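Local atomic coordinates of beta-glucuronidase (uncultured Clostridium sp., PDB entry 6U7J), a protein that hydrolyses beta-D-glucuronides and, as an enzyme of gut bacteria, probably helps to reactivate estrogens from their glucuronide conjugates. Residues 447-452 / 457-462; 465-470 / 488-493. All blocks are in the same frame, centred on the assembly; numbering follows the deposited sequence.

Interaction 1 of 2, residues 447-452 / 457-462; sequences GTMNVD and KISQFF
With chi1 at -65° and chi2 at -74°, Met449 sets CG beside its own backbone N and then bends, carrying SD and CE over to Ile458 and Ser459 of the loop. Phe462 likewise holds CG beside its backbone N (chi1 -58°), which turns a face of its ring to the backbone N of Gly447. The contact belongs to the TIM barrel: 447-452 begins on strand 445-449 and runs on into a loop, and residues 457-462 lie in the connection that leads on to strand 465-468.

Evidence for the Met449 packing comes from the sulphur and from the methyl beyond it. CE lies 3.8 Å from Ile458 CD1, the two side chains crossing at a slant, and the same methyl reaches the edge of the Phe462 ring at CE2, 4.2 Å away. The sulphur SD is 3.4 Å from Ser459 OG. The Met449 side chain also touches Trp494 of helix 480-498.

The Phe462 ring is sandwiched between backbone atoms. Gly447 N sits 3.5 Å above one face, displaced toward the rim, while Ile458 O stands over the centre of the opposite face. The ring follows a 3-10 segment, 459-461, in which Phe461 N bonds to Ile458 O and Phe462 N to Ser459 O. Asp456 steadies its start, its two carboxylate oxygens accepting from Ile458 N and Ser459 N. Beyond the two segments, Ile458 packs on Phe429 of helix 424-439.

All five touching residues are buried, and the polar link between the segments is made by a water. That water donates to Gly447 O at 2.8 Å and hydrogen-bonds Ser459 OG, 3.1 Å from the water oxygen.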
loop_
_atom_site.group_PDB
_atom_site.type_symbol
_atom_site.label_atom_id
_atom_site.label_comp_id
_atom_site.label_asym_id
_atom_site.label_seq_id
_atom_site.Cartn_x
_atom_site.Cartn_y
_atom_site.Cartn_z
ATOM N N GLY B 447 30.791 3.875 22.660
ATOM C CA GLY B 447 29.486 3.325 22.991
ATOM C C GLY B 447 28.490 4.435 22.732
ATOM O O GLY B 447 28.844 5.616 22.781
ATOM N N THR B 448 27.250 4.065 22.421
ATOM C CA THR B 448 26.287 5.067 22.000
ATOM C C THR B 448 25.417 5.516 23.165
ATOM O O THR B 448 25.050 4.729 24.041
ATOM C CB THR B 448 25.387 4.568 20.865
ATOM O OG1 THR B 448 24.484 3.570 21.368
ATOM C CG2 THR B 448 26.226 4.004 19.737
ATOM N N MET B 449 25.061 6.796 23.134
ATOM C CA MET B 449 24.339 7.465 24.201
ATOM C C MET B 449 22.887 7.679 23.823
ATOM O O MET B 449 22.576 8.048 22.685
ATOM C CB MET B 449 24.953 8.840 24.493
ATOM C CG MET B 449 26.359 8.805 25.046
ATOM S SD MET B 449 26.306 8.270 26.747
ATOM C CE MET B 449 26.927 6.596 26.558
ATOM N N ASN B 450 22.006 7.517 24.802
ATOM C CA ASN B 450 20.673 8.088 24.696
ATOM C C ASN B 450 20.284 8.989 25.863
ATOM O O ASN B 450 19.416 9.841 25.671
ATOM C CB ASN B 450 19.619 6.982 24.539
ATOM C CG ASN B 450 19.219 6.390 25.851
ATOM O OD1 ASN B 450 20.017 5.718 26.499
ATOM N ND2 ASN B 450 17.992 6.655 26.278
ATOM N N VAL B 451 20.898 8.855 27.050
ATOM C CA VAL B 451 20.563 9.698 28.204
ATOM C C VAL B 451 20.997 11.132 27.924
ATOM O O VAL B 451 21.789 11.381 27.009
ATOM C CB VAL B 451 21.221 9.200 29.505
ATOM C CG1 VAL B 451 20.843 7.750 29.821
ATOM C CG2 VAL B 451 22.734 9.364 29.429
ATOM N N ASP B 452 20.508 12.079 28.729
ATOM C CA ASP B 452 20.843 13.485 28.536
ATOM C C ASP B 452 22.329 13.727 28.798
ATOM O O ASP B 452 22.936 13.093 29.670
ATOM C CB ASP B 452 19.988 14.368 29.454
ATOM C CG ASP B 452 18.484 14.233 29.178
ATOM O OD1 ASP B 452 18.096 14.110 27.992
ATOM O OD2 ASP B 452 17.684 14.262 30.145
ATOM N N LYS B 457 27.514 9.622 32.485
ATOM C CA LYS B 457 28.633 9.457 33.395
ATOM C C LYS B 457 29.721 8.530 32.866
ATOM O O LYS B 457 30.622 8.178 33.631
ATOM C CB LYS B 457 28.124 8.969 34.753
ATOM C CG LYS B 457 27.397 10.074 35.527
ATOM C CD LYS B 457 26.741 9.567 36.787
ATOM C CE LYS B 457 25.872 10.640 37.398
ATOM N NZ LYS B 457 24.795 11.068 36.455
ATOM N N ILE B 458 29.696 8.150 31.582
ATOM C CA ILE B 458 30.653 7.156 31.101
ATOM C C ILE B 458 31.400 7.571 29.835
ATOM O O ILE B 458 32.429 6.972 29.500
ATOM C CB ILE B 458 29.968 5.792 30.871
ATOM C CG1 ILE B 458 29.075 5.819 29.622
ATOM C CG2 ILE B 458 29.188 5.357 32.105
ATOM C CD1 ILE B 458 28.657 4.409 29.149
ATOM N N SER B 459 30.923 8.589 29.118
ATOM C CA SER B 459 31.530 8.867 27.817
ATOM C C SER B 459 32.959 9.381 27.934
ATOM O O SER B 459 33.699 9.329 26.940
ATOM C CB SER B 459 30.694 9.864 27.009
ATOM O OG SER B 459 29.558 9.220 26.455
ATOM N N GLN B 460 33.375 9.859 29.113
ATOM C CA GLN B 460 34.772 10.249 29.290
ATOM C C GLN B 460 35.736 9.093 29.018
ATOM O O GLN B 460 36.905 9.341 28.709
ATOM C CB GLN B 460 35.003 10.797 30.699
ATOM C CG GLN B 460 34.820 9.769 31.816
ATOM C CD GLN B 460 33.369 9.666 32.261
ATOM O OE1 GLN B 460 32.475 10.195 31.600
ATOM N NE2 GLN B 460 33.127 8.982 33.377
ATOM N N PHE B 461 35.274 7.840 29.104
ATOM C CA PHE B 461 36.144 6.694 28.866
ATOM C C PHE B 461 36.340 6.384 27.389
ATOM O O PHE B 461 37.187 5.544 27.065
ATOM C CB PHE B 461 35.592 5.444 29.570
ATOM C CG PHE B 461 35.380 5.622 31.057
ATOM C CD1 PHE B 461 36.397 6.091 31.869
ATOM C CD2 PHE B 461 34.161 5.319 31.639
ATOM C CE1 PHE B 461 36.198 6.261 33.235
ATOM C CE2 PHE B 461 33.961 5.482 33.005
ATOM C CZ PHE B 461 34.983 5.955 33.802
ATOM N N PHE B 462 35.597 7.027 26.491
ATOM C CA PHE B 462 35.614 6.674 25.077
ATOM C C PHE B 462 36.562 7.583 24.310
ATOM O O PHE B 462 36.911 8.674 24.758
ATOM C CB PHE B 462 34.208 6.774 24.461
ATOM C CG PHE B 462 33.180 5.910 25.133
ATOM C CD1 PHE B 462 33.543 4.718 25.752
ATOM C CD2 PHE B 462 31.845 6.282 25.132
ATOM C CE1 PHE B 462 32.589 3.915 26.368
ATOM C CE2 PHE B 462 30.886 5.484 25.740
ATOM C CZ PHE B 462 31.259 4.302 26.364
HETATM O O HOH W 1 29.735 8.125 23.555
#

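Interaction 2 of 2, residues 465-470 / 488-493; sequences VCINRY and KTDLIK
Charge and apolar packing join Arg469 and Ile467 to the helix. The salt bridge runs from Arg469 NE to Asp490 OD2, 2.9 Å with an N-H...O angle of 155°. The guanidinium and carboxylate planes are 41° apart, and NE meets the oxygen from above the carboxylate plane. Asp490, with CG anti to its backbone N (chi1 -159°), offers the same OD2 to Trp494 NE1, so two N-H groups grip that buried oxygen.

The other guanidinium bonds help to fix its rotation. Arg469 NH1 donates to Asn468 O at 2.9 Å. A water accepts from Arg469 NH2 at 3.0 Å; its apparent second leg to Asp490 OD1 is too short to be trusted.

Apolar contact lies alongside. Ile467 CD1 touches Leu491 CD2 at 3.8 Å, the side chains crossing at about a right angle, and Leu491 goes on to pack against Val504 of the next strand. Such packing of helix 480-498 against strand 465-468, with strand 502-506 following in parallel, is the beta-alpha-beta crossover from which a TIM barrel is built.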
loop_
_atom_site.group_PDB
_atom_site.type_symbol
_atom_site.label_atom_id
_atom_site.label_comp_id
_atom_site.label_asym_id
_atom_site.label_seq_id
_atom_site.Cartn_x
_atom_site.Cartn_y
_atom_site.Cartn_z
ATOM N N VAL B 465 32.673 10.115 20.928
ATOM C CA VAL B 465 31.343 10.199 21.535
ATOM C C VAL B 465 30.299 9.937 20.459
ATOM O O VAL B 465 30.317 10.568 19.387
ATOM C CB VAL B 465 31.129 11.568 22.205
ATOM C CG1 VAL B 465 29.670 11.720 22.647
ATOM C CG2 VAL B 465 32.062 11.729 23.381
ATOM N N CYS B 466 29.387 9.012 20.746
ATOM C CA CYS B 466 28.371 8.554 19.799
ATOM C C CYS B 466 27.007 8.786 20.439
ATOM O O CYS B 466 26.756 8.290 21.545
ATOM C CB CYS B 466 28.582 7.072 19.483
ATOM S SG CYS B 466 30.005 6.747 18.423
ATOM N N ILE B 467 26.135 9.537 19.772
ATOM C CA ILE B 467 24.831 9.860 20.337
ATOM C C ILE B 467 23.722 9.418 19.388
ATOM O O ILE B 467 23.829 9.562 18.163
ATOM C CB ILE B 467 24.698 11.363 20.680
ATOM C CG1 ILE B 467 24.669 12.229 19.411
ATOM C CG2 ILE B 467 25.842 11.793 21.595
ATOM C CD1 ILE B 467 24.415 13.696 19.681
ATOM N N ASN B 468 22.666 8.857 19.975
ATOM C CA ASN B 468 21.448 8.477 19.274
ATOM C C ASN B 468 20.401 9.549 19.557
ATOM O O ASN B 468 19.983 9.726 20.707
ATOM C CB ASN B 468 20.949 7.107 19.738
ATOM C CG ASN B 468 21.861 5.961 19.301
ATOM O OD1 ASN B 468 22.821 6.158 18.554
ATOM N ND2 ASN B 468 21.551 4.750 19.763
ATOM N N ARG B 469 19.979 10.263 18.520
ATOM C CA ARG B 469 19.176 11.459 18.719
ATOM C C ARG B 469 18.068 11.491 17.688
ATOM O O ARG B 469 18.336 11.372 16.489
ATOM C CB ARG B 469 20.039 12.724 18.613
ATOM C CG ARG B 469 20.801 13.047 19.901
ATOM C CD ARG B 469 19.826 13.248 21.032
ATOM N NE ARG B 469 20.442 13.475 22.333
ATOM C CZ ARG B 469 20.506 12.554 23.291
ATOM N NH1 ARG B 469 20.016 11.334 23.073
ATOM N NH2 ARG B 469 21.046 12.848 24.472
ATOM N N TYR B 470 16.836 11.669 18.151
ATOM C CA TYR B 470 15.655 11.588 17.310
ATOM C C TYR B 470 14.806 12.838 17.473
ATOM O O TYR B 470 13.597 12.789 17.734
ATOM C CB TYR B 470 14.851 10.340 17.640
ATOM C CG TYR B 470 15.539 9.055 17.292
ATOM C CD1 TYR B 470 15.414 8.515 16.026
ATOM C CD2 TYR B 470 16.303 8.365 18.234
ATOM C CE1 TYR B 470 16.010 7.331 15.690
ATOM C CE2 TYR B 470 16.915 7.151 17.910
ATOM C CZ TYR B 470 16.760 6.647 16.630
ATOM O OH TYR B 470 17.344 5.469 16.258
ATOM N N LYS B 488 21.679 21.035 16.935
ATOM C CA LYS B 488 22.873 21.870 17.037
ATOM C C LYS B 488 23.213 22.152 18.494
ATOM O O LYS B 488 24.367 22.005 18.913
ATOM C CB LYS B 488 22.687 23.182 16.283
ATOM C CG LYS B 488 23.980 23.986 16.110
ATOM C CD LYS B 488 23.694 25.285 15.343
ATOM C CE LYS B 488 24.894 26.242 15.334
ATOM N NZ LYS B 488 26.140 25.499 15.056
ATOM N N THR B 489 22.210 22.526 19.285
ATOM C CA THR B 489 22.442 22.806 20.698
ATOM C C THR B 489 22.950 21.567 21.422
ATOM O O THR B 489 23.911 21.634 22.199
ATOM C CB THR B 489 21.151 23.305 21.348
ATOM O OG1 THR B 489 20.803 24.581 20.802
ATOM C CG2 THR B 489 21.326 23.435 22.849
ATOM N N ASP B 490 22.319 20.418 21.175
ATOM C CA ASP B 490 22.750 19.206 21.859
ATOM C C ASP B 490 24.154 18.808 21.425
ATOM O O ASP B 490 24.993 18.464 22.262
ATOM C CB ASP B 490 21.750 18.074 21.608
ATOM C CG ASP B 490 21.837 16.979 22.660
ATOM O OD1 ASP B 490 21.610 17.269 23.853
ATOM O OD2 ASP B 490 22.147 15.827 22.292
ATOM N N LEU B 491 24.432 18.869 20.120
ATOM C CA LEU B 491 25.761 18.540 19.622
ATOM C C LEU B 491 26.832 19.354 20.332
ATOM O O LEU B 491 27.883 18.820 20.716
ATOM C CB LEU B 491 25.832 18.804 18.114
ATOM C CG LEU B 491 25.135 17.818 17.189
ATOM C CD1 LEU B 491 25.237 18.320 15.756
ATOM C CD2 LEU B 491 25.773 16.441 17.349
ATOM N N ILE B 492 26.581 20.653 20.516
ATOM C CA ILE B 492 27.606 21.521 21.080
ATOM C C ILE B 492 27.813 21.206 22.560
ATOM O O ILE B 492 28.947 21.233 23.056
ATOM C CB ILE B 492 27.249 22.998 20.833
ATOM C CG1 ILE B 492 27.321 23.311 19.334
ATOM C CG2 ILE B 492 28.205 23.912 21.582
ATOM C CD1 ILE B 492 26.798 24.689 18.976
ATOM N N LYS B 493 26.733 20.868 23.277
ATOM C CA LYS B 493 26.871 20.464 24.677
ATOM C C LYS B 493 27.705 19.186 24.820
ATOM O O LYS B 493 28.530 19.078 25.737
ATOM C CB LYS B 493 25.491 20.292 25.319
ATOM C CG LYS B 493 24.709 21.604 25.384
ATOM C CD LYS B 493 23.553 21.579 26.380
ATOM C CE LYS B 493 22.501 20.559 25.997
ATOM N NZ LYS B 493 21.212 20.771 26.728
HETATM O O HOH W 2 21.449 15.586 25.595
#

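In the fold
Interactions 1 and 2 lie in series along the chain, their centres about 11 Å apart, and join through neighbouring parallel strands of the barrel. Met449 N lies 2.8 Å from Cys466 O and Met449 O 2.8 Å from Asn468 N, both probable backbone bonds. Arg469 NH1 reaches Asn450 O at 3.1 Å and Arg469 NH2 reaches Val451 O at 3.0 Å, so the arginine that holds the helix in interaction 2 also ties down the loop that follows strand 445-449. Trp494 touches both Met449 and Ile467. At the C-terminal ends of the barrel strands, where TIM-barrel enzymes carry their active sites, Asn468 ND2 hydrogen-bonds Glu417 and Tyr470 OH hydrogen-bonds Glu506, by family 2 precedent probably acid/base and nucleophile.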